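Side-chain contacts in isochorismatase family protein (Enterococcus faecalis, PDB 2A67), which is of unknown function but belongs to the isochorismatase family, related to nicotinamidases, and is probably a hydrolase: residues A38-Q42 with H43-I47; I150-H153 with E154-A158. All blocks are in the same frame, centred on the assembly; numbering follows the deposited sequence.

How the contacts relate
Both contacts belong to the helical layers packed on the six-stranded parallel sheet of the isochorismatase fold. Contact 1 comes first along the chain: it is the C-terminal end of helix 26-42 and the turn that carries the chain into strand 47-52, next to strand 5-10 in the sheet. Contact 2 follows much later, in the last turns of helix 146-157, which links strand 128-137 to strand 163-164 at one border of the sheet. Their centres lie about 26 Å apart, and about 15 Å separates their nearest atoms, so neither touches the other. Contact 1 joins helix to sheet within one subunit, whereas contact 2 also meets the second subunit.

Contact 1 (A38-Q42 with H43-I47); sequences AVYRQ and HHAPI
Tyr40 and Ala45 meet where helix 26-42 ends in a Schellman motif, the turn that reverses the chain into strand 47-52 of the parallel sheet. Backbone bonds close the turn. Ala45 N reaches back to Tyr40 O at 2.8 Å, with a nearly straight N-H...O angle of 177°. Between these residues His44 takes a positive phi of 54°, and its N bonds to Arg41 O at 3.0 Å from above the carbonyl plane rather than along a lone pair. His43 N adds a bond of helical spacing to Val39 O.

Apolar contacts fill the inner side of the turn. The Tyr40 ring carbon CD2 lies 3.5 Å from Ala45 CB, which meets the ring obliquely, while Tyr40 CB packs 3.6 Å from Ile47 CG1. Leu7 of strand 5-10 also touches the tyrosine, and the phenol OH is hydrogen-bonded to Glu105 and Arg5, so this buried side chain runs from the helix end to polar partners at the sheet.

Charged and flat groups border this packing. The Arg41 chain, extended from CG to NE, crosses Ile47 at about a right angle and lays one face of its guanidinium against the isoleucine methyl, NH1 to Ile47 CD1 being 3.5 Å. Salt bridges to Asp76 and Asp71 hold that planar group in place, and probably balance its charge.

Farther along the helix end, the Val39 and His43 side chains run alongside each other, with Val39 CG1 3.8 Å from His43 CD2. With CG anti to its own carbonyl carbon (chi1 -66°), the imidazole of His43 swings back along the helix and brings its edge to the valine carbonyl: Val39 O lies near the ring plane, 3.1 Å from His43 CD2.

Contact 2 (I150-H153 with E154-A158); sequences IQHH and EAIWA
His152 turns its ring away from the backbone N (chi1 180°), so that CG lies beside the carbonyl carbon, and Ile156, one turn later, turns CG1 to the N side (chi1 -64°); these two torsions bring Ile156 CD1 over the imidazole. The result is a CH-pi contact, CD1 lying 4.1 Å from the centroid of the His152 ring and 21° off its normal. Trp157 likewise folds back over the preceding turn, so that His153 O lies over one indole face, toward its rim, 3.1 Å from Trp157 CG. That same oxygen accepts the Trp157 N-H at 3.0 Å. Farther out, Trp157 CZ2 packs 3.7 Å from His153 CB, and NE1 is hydrogen-bonded to Asp116 of helix 111-125.

These are i to i+4 contacts in the crossover helix of the beta-alpha-beta unit between strands 128-137 and 163-164. One flank reaches the subunit interface, where the rings of His152 and His153 meet those of His153 and His152 of the second subunit. On another, Glu154 lies alongside Ile150, its OE2 3.6 Å from Ile150 CG2 and hydrogen-bonded to Thr136.

Contact 1 (A38-Q42 with H43-I47)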
ATOM      1  N   ALA D  38     -24.501   5.609  11.185  1.00 28.99           N
ATOM      2  CA  ALA D  38     -25.942   5.744  11.253  1.00 30.28           C
ATOM      3  C   ALA D  38     -26.605   5.310   9.927  1.00 29.54           C
ATOM      4  O   ALA D  38     -27.580   4.573   9.947  1.00 30.11           O
ATOM      5  CB  ALA D  38     -26.341   7.198  11.676  1.00 31.49           C
ATOM      6  N   VAL D  39     -26.014   5.649   8.791  1.00 29.47           N
ATOM      7  CA  VAL D  39     -26.568   5.203   7.465  1.00 30.73           C
ATOM      8  C   VAL D  39     -26.482   3.663   7.332  1.00 30.51           C
ATOM      9  O   VAL D  39     -27.396   3.005   6.867  1.00 29.63           O
ATOM     10  CB  VAL D  39     -25.783   5.841   6.301  1.00 30.54           C
ATOM     11  CG1 VAL D  39     -26.084   5.180   4.957  1.00 28.69           C
ATOM     12  CG2 VAL D  39     -25.963   7.378   6.242  1.00 33.21           C
ATOM     13  N   TYR D  40     -25.366   3.079   7.749  1.00 29.44           N
ATOM     14  CA  TYR D  40     -25.224   1.622   7.702  1.00 28.27           C
ATOM     15  C   TYR D  40     -26.238   0.922   8.579  1.00 29.12           C
ATOM     16  O   TYR D  40     -26.811  -0.088   8.152  1.00 29.85           O
ATOM     17  CB  TYR D  40     -23.767   1.214   8.036  1.00 26.88           C
ATOM     18  CG  TYR D  40     -22.911   1.331   6.810  1.00 22.92           C
ATOM     19  CD1 TYR D  40     -22.500   2.583   6.359  1.00 19.63           C
ATOM     20  CD2 TYR D  40     -22.542   0.202   6.088  1.00 22.62           C
ATOM     21  CE1 TYR D  40     -21.744   2.730   5.204  1.00 23.53           C
ATOM     22  CE2 TYR D  40     -21.739   0.325   4.934  1.00 24.12           C
ATOM     23  CZ  TYR D  40     -21.355   1.585   4.508  1.00 26.56           C
ATOM     24  OH  TYR D  40     -20.593   1.731   3.366  1.00 26.96           O
ATOM     25  N   ARG D  41     -26.518   1.483   9.757  1.00 29.54           N
ATOM     26  CA  ARG D  41     -27.545   0.901  10.679  1.00 31.58           C
ATOM     27  C   ARG D  41     -28.934   0.926  10.080  1.00 33.41           C
ATOM     28  O   ARG D  41     -29.638  -0.089  10.082  1.00 33.47           O
ATOM     29  CB  ARG D  41     -27.564   1.623  12.027  1.00 31.58           C
ATOM     30  CG  ARG D  41     -26.243   1.406  12.855  1.00 32.45           C
ATOM     31  CD  ARG D  41     -26.463   1.537  14.380  1.00 31.84           C
ATOM     32  NE  ARG D  41     -25.160   1.622  15.014  1.00 32.34           N
ATOM     33  CZ  ARG D  41     -24.268   0.636  15.032  1.00 29.57           C
ATOM     34  NH1 ARG D  41     -24.567  -0.571  14.532  1.00 31.54           N
ATOM     35  NH2 ARG D  41     -23.098   0.836  15.600  1.00 32.00           N
ATOM     36  N   GLN D  42     -29.295   2.083   9.525  1.00 34.84           N
ATOM     37  CA  GLN D  42     -30.553   2.258   8.783  1.00 36.91           C
ATOM     38  C   GLN D  42     -30.742   1.219   7.680  1.00 36.50           C
ATOM     39  O   GLN D  42     -31.870   0.743   7.448  1.00 36.76           O
ATOM     40  CB  GLN D  42     -30.542   3.589   8.043  1.00 37.38           C
ATOM     41  CG  GLN D  42     -30.443   4.921   8.794  1.00 39.38           C
ATOM     42  CD  GLN D  42     -30.149   6.078   7.770  1.00 41.89           C
ATOM     43  OE1 GLN D  42     -30.563   6.007   6.585  1.00 46.82           O
ATOM     44  NE2 GLN D  42     -29.420   7.120   8.222  1.00 44.56           N
ATOM     45  N   HIS D  43     -29.677   0.915   6.937  1.00 35.79           N
ATOM     46  CA  HIS D  43     -29.772  -0.079   5.859  1.00 36.29           C
ATOM     47  C   HIS D  43     -29.550  -1.523   6.342  1.00 36.89           C
ATOM     48  O   HIS D  43     -29.633  -2.434   5.543  1.00 37.28           O
ATOM     49  CB  HIS D  43     -28.823   0.241   4.681  1.00 36.53           C
ATOM     50  CG  HIS D  43     -29.164   1.502   3.920  1.00 37.53           C
ATOM     51  ND1 HIS D  43     -29.825   1.495   2.699  1.00 39.45           N
ATOM     52  CD2 HIS D  43     -28.937   2.810   4.209  1.00 37.11           C
ATOM     53  CE1 HIS D  43     -29.960   2.739   2.265  1.00 37.72           C
ATOM     54  NE2 HIS D  43     -29.445   3.558   3.169  1.00 38.48           N
ATOM     55  N   HIS D  44     -29.282  -1.718   7.642  1.00 37.55           N
ATOM     56  CA  HIS D  44     -28.878  -3.020   8.226  1.00 37.78           C
ATOM     57  C   HIS D  44     -27.670  -3.597   7.477  1.00 37.00           C
ATOM     58  O   HIS D  44     -27.657  -4.783   7.104  1.00 36.77           O
ATOM     59  CB  HIS D  44     -30.041  -4.029   8.285  1.00 39.90           C
ATOM     60  CG  HIS D  44     -31.295  -3.475   8.892  1.00 42.26           C
ATOM     61  ND1 HIS D  44     -32.333  -2.977   8.134  1.00 47.39           N
ATOM     62  CD2 HIS D  44     -31.667  -3.323  10.187  1.00 46.66           C
ATOM     63  CE1 HIS D  44     -33.298  -2.556   8.935  1.00 48.31           C
ATOM     64  NE2 HIS D  44     -32.912  -2.744  10.186  1.00 46.23           N
ATOM     65  N   ALA D  45     -26.681  -2.724   7.226  1.00 33.86           N
ATOM     66  CA  ALA D  45     -25.504  -3.090   6.468  1.00 31.51           C
ATOM     67  C   ALA D  45     -24.359  -3.283   7.504  1.00 30.07           C
ATOM     68  O   ALA D  45     -24.327  -2.586   8.519  1.00 28.26           O
ATOM     69  CB  ALA D  45     -25.127  -2.019   5.448  1.00 29.67           C
ATOM     70  N   PRO D  46     -23.474  -4.246   7.243  1.00 29.60           N
ATOM     71  CA  PRO D  46     -22.434  -4.600   8.244  1.00 29.18           C
ATOM     72  C   PRO D  46     -21.429  -3.464   8.543  1.00 28.30           C
ATOM     73  O   PRO D  46     -20.963  -2.789   7.630  1.00 27.23           O
ATOM     74  CB  PRO D  46     -21.721  -5.794   7.611  1.00 30.70           C
ATOM     75  CG  PRO D  46     -22.463  -6.200   6.397  1.00 30.17           C
ATOM     76  CD  PRO D  46     -23.393  -5.070   6.005  1.00 29.93           C
ATOM     77  N   ILE D  47     -21.083  -3.288   9.821  1.00 27.31           N
ATOM     78  CA  ILE D  47     -20.119  -2.306  10.254  1.00 26.20           C
ATOM     79  C   ILE D  47     -19.036  -3.130  11.002  1.00 26.55           C
ATOM     80  O   ILE D  47     -19.362  -3.945  11.872  1.00 27.07           O
ATOM     81  CB  ILE D  47     -20.684  -1.256  11.241  1.00 25.05           C
ATOM     82  CG1 ILE D  47     -21.898  -0.494  10.604  1.00 27.95           C
ATOM     83  CG2 ILE D  47     -19.468  -0.375  11.800  1.00 26.63           C
ATOM     84  CD1 ILE D  47     -22.751   0.262  11.601  1.00 26.02           C
TER

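Contact 2 (I150-H153 with E154-A158)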
ATOM      1  N   ILE D 150      -1.939  13.445   4.718  1.00 30.53           N
ATOM      2  CA  ILE D 150      -3.315  13.197   4.304  1.00 30.49           C
ATOM      3  C   ILE D 150      -3.555  13.578   2.858  1.00 31.61           C
ATOM      4  O   ILE D 150      -4.128  12.786   2.104  1.00 31.83           O
ATOM      5  CB  ILE D 150      -4.327  13.887   5.223  1.00 30.82           C
ATOM      6  CG1 ILE D 150      -4.400  13.151   6.557  1.00 28.57           C
ATOM      7  CG2 ILE D 150      -5.737  13.865   4.582  1.00 30.06           C
ATOM      8  CD1 ILE D 150      -4.901  13.980   7.707  1.00 28.75           C
ATOM      9  N   GLN D 151      -3.156  14.788   2.469  1.00 31.45           N
ATOM     10  CA  GLN D 151      -3.256  15.219   1.071  1.00 33.76           C
ATOM     11  C   GLN D 151      -2.570  14.221   0.099  1.00 31.94           C
ATOM     12  O   GLN D 151      -3.137  13.789  -0.935  1.00 30.54           O
ATOM     13  CB  GLN D 151      -2.676  16.637   0.948  1.00 33.75           C
ATOM     14  CG  GLN D 151      -2.531  17.203  -0.440  1.00 37.98           C
ATOM     15  CD  GLN D 151      -1.793  18.583  -0.433  1.00 40.57           C
ATOM     16  OE1 GLN D 151      -0.615  18.720   0.016  1.00 44.41           O
ATOM     17  NE2 GLN D 151      -2.510  19.629  -0.930  1.00 48.88           N
ATOM     18  N   HIS D 152      -1.336  13.872   0.433  1.00 28.63           N
ATOM     19  CA  HIS D 152      -0.541  12.961  -0.377  1.00 27.77           C
ATOM     20  C   HIS D 152      -1.222  11.607  -0.609  1.00 26.43           C
ATOM     21  O   HIS D 152      -1.318  11.183  -1.738  1.00 27.32           O
ATOM     22  CB  HIS D 152       0.832  12.743   0.290  1.00 26.48           C
ATOM     23  CG  HIS D 152       1.749  11.811  -0.453  1.00 26.27           C
ATOM     24  ND1 HIS D 152       2.223  12.070  -1.725  1.00 23.89           N
ATOM     25  CD2 HIS D 152       2.330  10.646  -0.062  1.00 25.57           C
ATOM     26  CE1 HIS D 152       3.081  11.118  -2.072  1.00 25.04           C
ATOM     27  NE2 HIS D 152       3.143  10.231  -1.087  1.00 23.97           N
ATOM     28  N   HIS D 153      -1.648  10.937   0.452  1.00 26.05           N
ATOM     29  CA  HIS D 153      -2.131   9.567   0.340  1.00 26.35           C
ATOM     30  C   HIS D 153      -3.538   9.529  -0.266  1.00 26.64           C
ATOM     31  O   HIS D 153      -3.848   8.674  -1.082  1.00 28.14           O
ATOM     32  CB  HIS D 153      -2.109   8.878   1.707  1.00 25.45           C
ATOM     33  CG  HIS D 153      -0.752   8.348   2.070  1.00 27.49           C
ATOM     34  ND1 HIS D 153       0.232   9.139   2.625  1.00 30.69           N
ATOM     35  CD2 HIS D 153      -0.184   7.145   1.851  1.00 24.74           C
ATOM     36  CE1 HIS D 153       1.355   8.440   2.739  1.00 27.15           C
ATOM     37  NE2 HIS D 153       1.128   7.233   2.262  1.00 32.07           N
ATOM     38  N   GLU D 154      -4.397  10.452   0.142  1.00 27.53           N
ATOM     39  CA  GLU D 154      -5.744  10.533  -0.410  1.00 29.55           C
ATOM     40  C   GLU D 154      -5.713  10.789  -1.897  1.00 28.49           C
ATOM     41  O   GLU D 154      -6.524  10.248  -2.642  1.00 28.37           O
ATOM     42  CB  GLU D 154      -6.581  11.560   0.385  1.00 30.56           C
ATOM     43  CG  GLU D 154      -6.932  11.002   1.749  1.00 31.99           C
ATOM     44  CD  GLU D 154      -7.982  11.822   2.553  1.00 33.90           C
ATOM     45  OE1 GLU D 154      -8.387  12.862   2.047  1.00 34.76           O
ATOM     46  OE2 GLU D 154      -8.308  11.436   3.732  1.00 38.49           O
ATOM     47  N   ALA D 155      -4.748  11.584  -2.358  1.00 28.13           N
ATOM     48  CA  ALA D 155      -4.601  11.789  -3.818  1.00 28.17           C
ATOM     49  C   ALA D 155      -4.141  10.524  -4.538  1.00 27.69           C
ATOM     50  O   ALA D 155      -4.542  10.263  -5.685  1.00 25.85           O
ATOM     51  CB  ALA D 155      -3.645  12.944  -4.127  1.00 30.12           C
ATOM     52  N   ILE D 156      -3.291   9.729  -3.889  1.00 26.56           N
ATOM     53  CA  ILE D 156      -2.914   8.433  -4.485  1.00 25.08           C
ATOM     54  C   ILE D 156      -4.129   7.471  -4.572  1.00 25.26           C
ATOM     55  O   ILE D 156      -4.311   6.774  -5.559  1.00 25.25           O
ATOM     56  CB  ILE D 156      -1.831   7.732  -3.656  1.00 24.79           C
ATOM     57  CG1 ILE D 156      -0.514   8.552  -3.648  1.00 24.82           C
ATOM     58  CG2 ILE D 156      -1.580   6.296  -4.198  1.00 23.33           C
ATOM     59  CD1 ILE D 156       0.483   7.996  -2.615  1.00 24.01           C
ATOM     60  N   TRP D 157      -4.935   7.411  -3.524  1.00 25.07           N
ATOM     61  CA  TRP D 157      -6.039   6.471  -3.488  1.00 24.80           C
ATOM     62  C   TRP D 157      -7.159   6.824  -4.503  1.00 25.53           C
ATOM     63  O   TRP D 157      -7.738   5.925  -5.094  1.00 25.92           O
ATOM     64  CB  TRP D 157      -6.670   6.443  -2.111  1.00 24.81           C
ATOM     65  CG  TRP D 157      -5.666   6.163  -0.960  1.00 24.77           C
ATOM     66  CD1 TRP D 157      -4.463   5.452  -1.000  1.00 26.74           C
ATOM     67  CD2 TRP D 157      -5.871   6.532   0.387  1.00 23.33           C
ATOM     68  NE1 TRP D 157      -3.890   5.436   0.279  1.00 23.65           N
ATOM     69  CE2 TRP D 157      -4.758   6.044   1.148  1.00 22.95           C
ATOM     70  CE3 TRP D 157      -6.894   7.244   1.040  1.00 25.40           C
ATOM     71  CZ2 TRP D 157      -4.615   6.287   2.525  1.00 26.24           C
ATOM     72  CZ3 TRP D 157      -6.779   7.472   2.424  1.00 26.26           C
ATOM     73  CH2 TRP D 157      -5.605   6.966   3.168  1.00 26.31           C
ATOM     74  N   ALA D 158      -7.428   8.098  -4.687  1.00 25.79           N
ATOM     75  CA  ALA D 158      -8.582   8.536  -5.522  1.00 27.10           C
ATOM     76  C   ALA D 158      -8.460   7.953  -6.903  1.00 28.23           C
ATOM     77  O   ALA D 158      -7.458   8.182  -7.600  1.00 28.59           O
ATOM     78  CB  ALA D 158      -8.639  10.046  -5.590  1.00 26.51           C
TER